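Local coordinates for protein N-acetyl-beta-D glucosaminidase (Rhizomucor miehei CAU432, PDB 4ZM6) that probably hydrolyses beta-linked N-acetylglucosamine as a family 3 glycoside hydrolase and carries a GCN5-related glucosamine N-acetyltransferase region that binds acetyl-CoA, at residues A587-Q601 with L613-V627. Sequence-based numbering, arbitrary orientation.
Sequences ARDSQGKIVGFVATQ and LMLLMVSPSYQGKGV. With ACO (acetyl coenzyme *a), chain C.
The antiparallel hairpin of strands 594-605 and 608-618 in the GNAT domain is held here by F597 and M617, a hydrogen-bonded pair: F597 N reaches M617 O at 2.8 Å and M617 N answers to F597 O. The axes of segments 594-601 and 613-618 run at 176°, so pairing is nearly exactly antiparallel. Farther along, A599 N bonds to L615 O, but A599 faces both M614 and L615, a classic beta bulge, and A599 O receives only weak bonds from their two N atoms. On the face bearing F597, L615 CD2 meets the edge of the phenyl ring, 4.1 Å from F597 CE2, and Y544 adds an edge-to-face ring contact.

Where the strands part, V595 O takes two donors from S619. The backbone N comes nearly straight at the oxygen, whereas OG, 2.9 Å from V595 O, lies above the carbonyl plane. V595 CG1, anti to its carbonyl carbon (chi1 -69°), sits over the centre of the Y622 ring, 3.5 Å from the centroid and 7° off the normal, a CH-pi contact. At the ring's far end K593 NZ hydrogen-bonds Y622 OH at 2.9 Å. V627, at the start of helix 627-642, sets CG1 against A587 CB at 3.7 Å, joining that helix to the sheet.

The second strand's outward backbone serves acetyl-CoA: L616 N bonds the acetyl oxygen O, and V618 N bonds O9P of the pantetheine arm at 2.8 Å. In the loop after the strand, G624 N and G626 N donate to diphosphate oxygens O5A and O1A, and G628 N and T629 OG1 also hydrogen-bond acetyl-CoA. L613 still bonds K648 of parallel strand 646-649, then L616 and V618 turn to the cofactor: the GNAT beta4/beta5 splay, followed by its Q-x-x-G-x-G loop, Q623-G628.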
# COMPACT_ATOMS: atom_id res chain seq x y z
N ALA A 587 -2.99 -15.82 10.34
CA ALA A 587 -3.43 -15.02 11.48
C ALA A 587 -2.52 -15.32 12.67
O ALA A 587 -2.23 -16.48 12.96
CB ALA A 587 -4.88 -15.31 11.82
N ARG A 588 -2.06 -14.26 13.34
CA ARG A 588 -1.16 -14.39 14.49
C ARG A 588 -1.76 -13.73 15.73
O ARG A 588 -2.41 -12.69 15.62
CB ARG A 588 0.18 -13.72 14.20
CG ARG A 588 0.97 -14.30 13.04
CD ARG A 588 2.29 -13.55 12.89
NE ARG A 588 2.89 -13.71 11.56
CZ ARG A 588 3.76 -14.67 11.21
NH1 ARG A 588 4.16 -15.59 12.08
NH2 ARG A 588 4.23 -14.70 9.97
N ASP A 589 -1.51 -14.31 16.90
CA ASP A 589 -1.84 -13.63 18.16
C ASP A 589 -0.80 -12.54 18.46
O ASP A 589 0.12 -12.33 17.67
CB ASP A 589 -2.00 -14.63 19.32
CG ASP A 589 -0.73 -15.39 19.65
OD1 ASP A 589 0.38 -14.86 19.42
OD2 ASP A 589 -0.84 -16.53 20.15
N SER A 590 -0.97 -11.86 19.59
CA SER A 590 -0.05 -10.79 20.01
C SER A 590 1.41 -11.24 20.11
O SER A 590 2.33 -10.43 19.94
CB SER A 590 -0.50 -10.23 21.36
OG SER A 590 -0.66 -11.27 22.31
N GLN A 591 1.63 -12.53 20.40
CA GLN A 591 2.97 -13.12 20.49
C GLN A 591 3.49 -13.72 19.17
O GLN A 591 4.50 -14.44 19.17
CB GLN A 591 2.99 -14.19 21.58
CG GLN A 591 2.72 -13.64 22.97
CD GLN A 591 2.69 -14.72 24.03
OE1 GLN A 591 2.03 -15.75 23.86
NE2 GLN A 591 3.39 -14.50 25.14
N GLY A 592 2.82 -13.43 18.05
CA GLY A 592 3.29 -13.84 16.72
C GLY A 592 3.10 -15.30 16.38
O GLY A 592 3.60 -15.78 15.36
N LYS A 593 2.36 -16.02 17.22
CA LYS A 593 2.12 -17.44 16.99
C LYS A 593 0.98 -17.59 16.00
O LYS A 593 -0.06 -16.97 16.14
CB LYS A 593 1.77 -18.14 18.30
CG LYS A 593 1.41 -19.60 18.15
CD LYS A 593 1.04 -20.17 19.51
CE LYS A 593 -0.01 -21.27 19.41
NZ LYS A 593 -0.89 -21.22 20.60
N ILE A 594 1.20 -18.44 14.99
CA ILE A 594 0.23 -18.63 13.92
C ILE A 594 -0.94 -19.44 14.44
O ILE A 594 -0.76 -20.52 15.02
CB ILE A 594 0.89 -19.30 12.69
CG1 ILE A 594 1.94 -18.35 12.10
CG2 ILE A 594 -0.16 -19.68 11.65
CD1 ILE A 594 2.69 -18.90 10.91
N VAL A 595 -2.15 -18.91 14.25
CA VAL A 595 -3.37 -19.55 14.74
C VAL A 595 -4.36 -19.92 13.63
O VAL A 595 -5.15 -20.84 13.80
CB VAL A 595 -4.07 -18.68 15.80
CG1 VAL A 595 -3.23 -18.63 17.07
CG2 VAL A 595 -4.34 -17.26 15.29
N GLY A 596 -4.31 -19.21 12.51
CA GLY A 596 -5.12 -19.56 11.35
C GLY A 596 -4.42 -19.27 10.04
O GLY A 596 -3.47 -18.49 9.98
N PHE A 597 -4.93 -19.88 8.97
CA PHE A 597 -4.36 -19.73 7.65
C PHE A 597 -5.46 -19.69 6.60
O PHE A 597 -6.48 -20.37 6.74
CB PHE A 597 -3.40 -20.91 7.37
CG PHE A 597 -2.94 -21.00 5.95
CD1 PHE A 597 -1.88 -20.24 5.51
CD2 PHE A 597 -3.58 -21.84 5.05
CE1 PHE A 597 -1.45 -20.31 4.20
CE2 PHE A 597 -3.16 -21.92 3.74
CZ PHE A 597 -2.09 -21.15 3.31
N VAL A 598 -5.25 -18.90 5.56
CA VAL A 598 -6.13 -18.89 4.40
C VAL A 598 -5.31 -18.92 3.10
O VAL A 598 -4.29 -18.23 2.99
CB VAL A 598 -7.09 -17.68 4.42
CG1 VAL A 598 -6.33 -16.37 4.25
CG2 VAL A 598 -8.17 -17.81 3.36
N ALA A 599 -5.75 -19.73 2.14
CA ALA A 599 -5.13 -19.81 0.82
C ALA A 599 -6.11 -19.32 -0.24
O ALA A 599 -7.32 -19.42 -0.06
CB ALA A 599 -4.72 -21.24 0.52
N THR A 600 -5.57 -18.87 -1.36
CA THR A 600 -6.29 -18.00 -2.28
C THR A 600 -5.58 -17.88 -3.63
O THR A 600 -4.36 -17.72 -3.68
CB THR A 600 -6.45 -16.59 -1.64
OG1 THR A 600 -7.72 -16.51 -0.99
CG2 THR A 600 -6.36 -15.46 -2.67
N GLN A 601 -6.35 -17.97 -4.71
CA GLN A 601 -5.82 -17.77 -6.06
C GLN A 601 -6.87 -17.12 -6.95
O GLN A 601 -8.06 -17.15 -6.63
CB GLN A 601 -5.30 -19.09 -6.65
CG GLN A 601 -6.34 -20.07 -7.21
CD GLN A 601 -5.71 -21.12 -8.12
OE1 GLN A 601 -4.49 -21.15 -8.33
NE2 GLN A 601 -6.54 -21.99 -8.68
N LEU A 613 -11.20 -19.53 -3.16
CA LEU A 613 -10.80 -19.65 -1.76
C LEU A 613 -10.36 -21.09 -1.57
O LEU A 613 -11.18 -21.98 -1.33
CB LEU A 613 -11.95 -19.26 -0.83
CG LEU A 613 -11.59 -18.85 0.60
CD1 LEU A 613 -12.79 -18.30 1.34
CD2 LEU A 613 -11.03 -20.02 1.39
N MET A 614 -9.06 -21.31 -1.69
CA MET A 614 -8.51 -22.66 -1.76
C MET A 614 -8.64 -23.37 -0.42
O MET A 614 -8.93 -24.57 -0.36
CB MET A 614 -7.02 -22.62 -2.16
CG MET A 614 -6.75 -22.02 -3.54
SD MET A 614 -4.99 -21.73 -3.82
CE MET A 614 -4.40 -23.42 -3.96
N LEU A 615 -8.40 -22.64 0.66
CA LEU A 615 -8.43 -23.23 1.98
C LEU A 615 -8.61 -22.14 3.03
O LEU A 615 -8.13 -21.02 2.86
CB LEU A 615 -7.13 -23.99 2.24
CG LEU A 615 -7.05 -24.82 3.53
CD1 LEU A 615 -7.90 -26.07 3.42
CD2 LEU A 615 -5.60 -25.19 3.82
N LEU A 616 -9.35 -22.48 4.09
CA LEU A 616 -9.49 -21.63 5.26
C LEU A 616 -9.48 -22.57 6.45
O LEU A 616 -10.26 -23.52 6.48
CB LEU A 616 -10.82 -20.88 5.22
CG LEU A 616 -10.96 -19.51 5.91
CD1 LEU A 616 -12.39 -19.33 6.41
CD2 LEU A 616 -9.98 -19.31 7.05
N MET A 617 -8.59 -22.34 7.40
CA MET A 617 -8.47 -23.22 8.56
C MET A 617 -7.89 -22.47 9.75
O MET A 617 -7.02 -21.62 9.58
CB MET A 617 -7.58 -24.42 8.22
CG MET A 617 -6.08 -24.11 8.23
SD MET A 617 -4.99 -25.33 7.48
CE MET A 617 -5.56 -26.83 8.26
N VAL A 618 -8.39 -22.78 10.95
CA VAL A 618 -7.80 -22.24 12.19
C VAL A 618 -7.71 -23.34 13.25
O VAL A 618 -8.55 -24.24 13.30
CB VAL A 618 -8.55 -20.97 12.73
CG1 VAL A 618 -9.50 -20.39 11.68
CG2 VAL A 618 -9.33 -21.26 14.00
N SER A 619 -6.67 -23.25 14.09
CA SER A 619 -6.37 -24.24 15.11
C SER A 619 -7.56 -24.46 16.04
O SER A 619 -8.19 -23.48 16.46
CB SER A 619 -5.17 -23.80 15.94
OG SER A 619 -4.16 -23.21 15.13
N PRO A 620 -7.86 -25.73 16.40
CA PRO A 620 -9.05 -26.06 17.21
C PRO A 620 -9.18 -25.22 18.47
O PRO A 620 -10.25 -24.65 18.72
CB PRO A 620 -8.83 -27.53 17.57
CG PRO A 620 -7.94 -28.06 16.51
CD PRO A 620 -7.03 -26.92 16.15
N SER A 621 -8.11 -25.12 19.25
CA SER A 621 -8.11 -24.33 20.48
C SER A 621 -8.35 -22.83 20.28
O SER A 621 -8.56 -22.11 21.25
CB SER A 621 -6.80 -24.53 21.23
OG SER A 621 -5.70 -24.26 20.38
N TYR A 622 -8.30 -22.36 19.04
CA TYR A 622 -8.54 -20.95 18.72
C TYR A 622 -9.82 -20.68 17.90
O TYR A 622 -10.12 -19.53 17.58
CB TYR A 622 -7.33 -20.39 17.99
CG TYR A 622 -6.16 -20.13 18.91
CD1 TYR A 622 -5.27 -21.15 19.24
CD2 TYR A 622 -5.95 -18.87 19.45
CE1 TYR A 622 -4.20 -20.92 20.09
CE2 TYR A 622 -4.88 -18.62 20.29
CZ TYR A 622 -4.01 -19.65 20.61
OH TYR A 622 -2.96 -19.38 21.44
N GLN A 623 -10.56 -21.73 17.56
CA GLN A 623 -11.84 -21.56 16.86
C GLN A 623 -12.88 -20.88 17.76
O GLN A 623 -12.76 -20.90 18.99
CB GLN A 623 -12.35 -22.91 16.34
CG GLN A 623 -11.51 -23.43 15.19
CD GLN A 623 -11.81 -24.85 14.77
OE1 GLN A 623 -12.86 -25.40 15.08
NE2 GLN A 623 -10.88 -25.44 14.02
N GLY A 624 -13.87 -20.24 17.14
CA GLY A 624 -14.92 -19.53 17.86
C GLY A 624 -14.48 -18.23 18.53
O GLY A 624 -15.11 -17.78 19.49
N LYS A 625 -13.41 -17.63 18.02
CA LYS A 625 -12.93 -16.33 18.53
C LYS A 625 -12.93 -15.24 17.45
O LYS A 625 -12.48 -14.12 17.71
CB LYS A 625 -11.53 -16.49 19.11
CG LYS A 625 -11.42 -17.54 20.19
CD LYS A 625 -10.00 -17.63 20.72
CE LYS A 625 -9.86 -18.70 21.80
NZ LYS A 625 -10.66 -18.37 23.01
N GLY A 626 -13.42 -15.56 16.25
CA GLY A 626 -13.47 -14.60 15.15
C GLY A 626 -12.25 -14.59 14.24
O GLY A 626 -12.13 -13.72 13.37
N VAL A 627 -11.34 -15.56 14.40
CA VAL A 627 -10.14 -15.64 13.57
C VAL A 627 -10.50 -16.06 12.15
O VAL A 627 -10.02 -15.49 11.18
CB VAL A 627 -9.11 -16.63 14.14
CG1 VAL A 627 -7.93 -16.79 13.18
CG2 VAL A 627 -8.62 -16.15 15.51
N1A ACO C . -17.86 -14.93 21.25
C2A ACO C . -18.89 -15.78 21.03
N3A ACO C . -19.08 -16.43 19.85
C4A ACO C . -18.22 -16.27 18.81
C5A ACO C . -17.08 -15.35 18.99
C6A ACO C . -16.93 -14.67 20.30
N6A ACO C . -15.90 -13.82 20.52
N7A ACO C . -16.40 -15.35 17.83
C8A ACO C . -17.05 -16.19 16.98
N9A ACO C . -18.14 -16.73 17.56
C1B ACO C . -19.07 -17.70 16.91
C2B ACO C . -20.27 -17.01 16.28
O2B ACO C . -21.48 -17.70 16.63
C3B ACO C . -20.01 -17.02 14.78
O3B ACO C . -21.19 -17.20 13.97
P3B ACO C . -22.04 -18.57 13.75
O7A ACO C . -21.34 -19.29 12.62
O8A ACO C . -22.03 -19.28 15.09
O9A ACO C . -23.40 -18.05 13.37
C4B ACO C . -18.96 -18.10 14.58
O4B ACO C . -18.38 -18.39 15.86
C5B ACO C . -17.89 -17.66 13.59
O5B ACO C . -16.69 -18.35 13.91
P1A ACO C . -15.25 -17.66 13.77
O1A ACO C . -14.61 -17.68 15.14
O2A ACO C . -15.31 -16.38 12.99
O3A ACO C . -14.63 -18.80 12.82
P2A ACO C . -13.53 -19.82 13.37
O4A ACO C . -12.35 -19.02 13.86
O5A ACO C . -14.18 -20.81 14.29
O6A ACO C . -13.15 -20.57 12.00
CBP ACO C . -13.61 -22.40 10.47
CCP ACO C . -14.17 -21.21 11.23
CDP ACO C . -12.53 -21.94 9.50
CEP ACO C . -14.73 -23.05 9.69
CAP ACO C . -13.03 -23.36 11.52
OAP ACO C . -14.09 -24.05 12.17
C9P ACO C . -12.04 -24.34 10.96
O9P ACO C . -10.85 -24.08 11.02
N8P ACO C . -12.50 -25.48 10.44
C7P ACO C . -11.58 -26.48 9.94
C6P ACO C . -12.27 -27.54 9.09
C5P ACO C . -12.78 -27.07 7.74
O5P ACO C . -13.72 -27.71 7.29
N4P ACO C . -12.22 -26.05 7.07
C3P ACO C . -12.68 -25.65 5.74
C2P ACO C . -11.92 -26.35 4.61
S1P ACO C . -12.78 -26.31 3.05
C ACO C . -12.27 -24.92 2.32
O ACO C . -11.53 -24.15 2.90
CH3 ACO C . -12.75 -24.66 0.93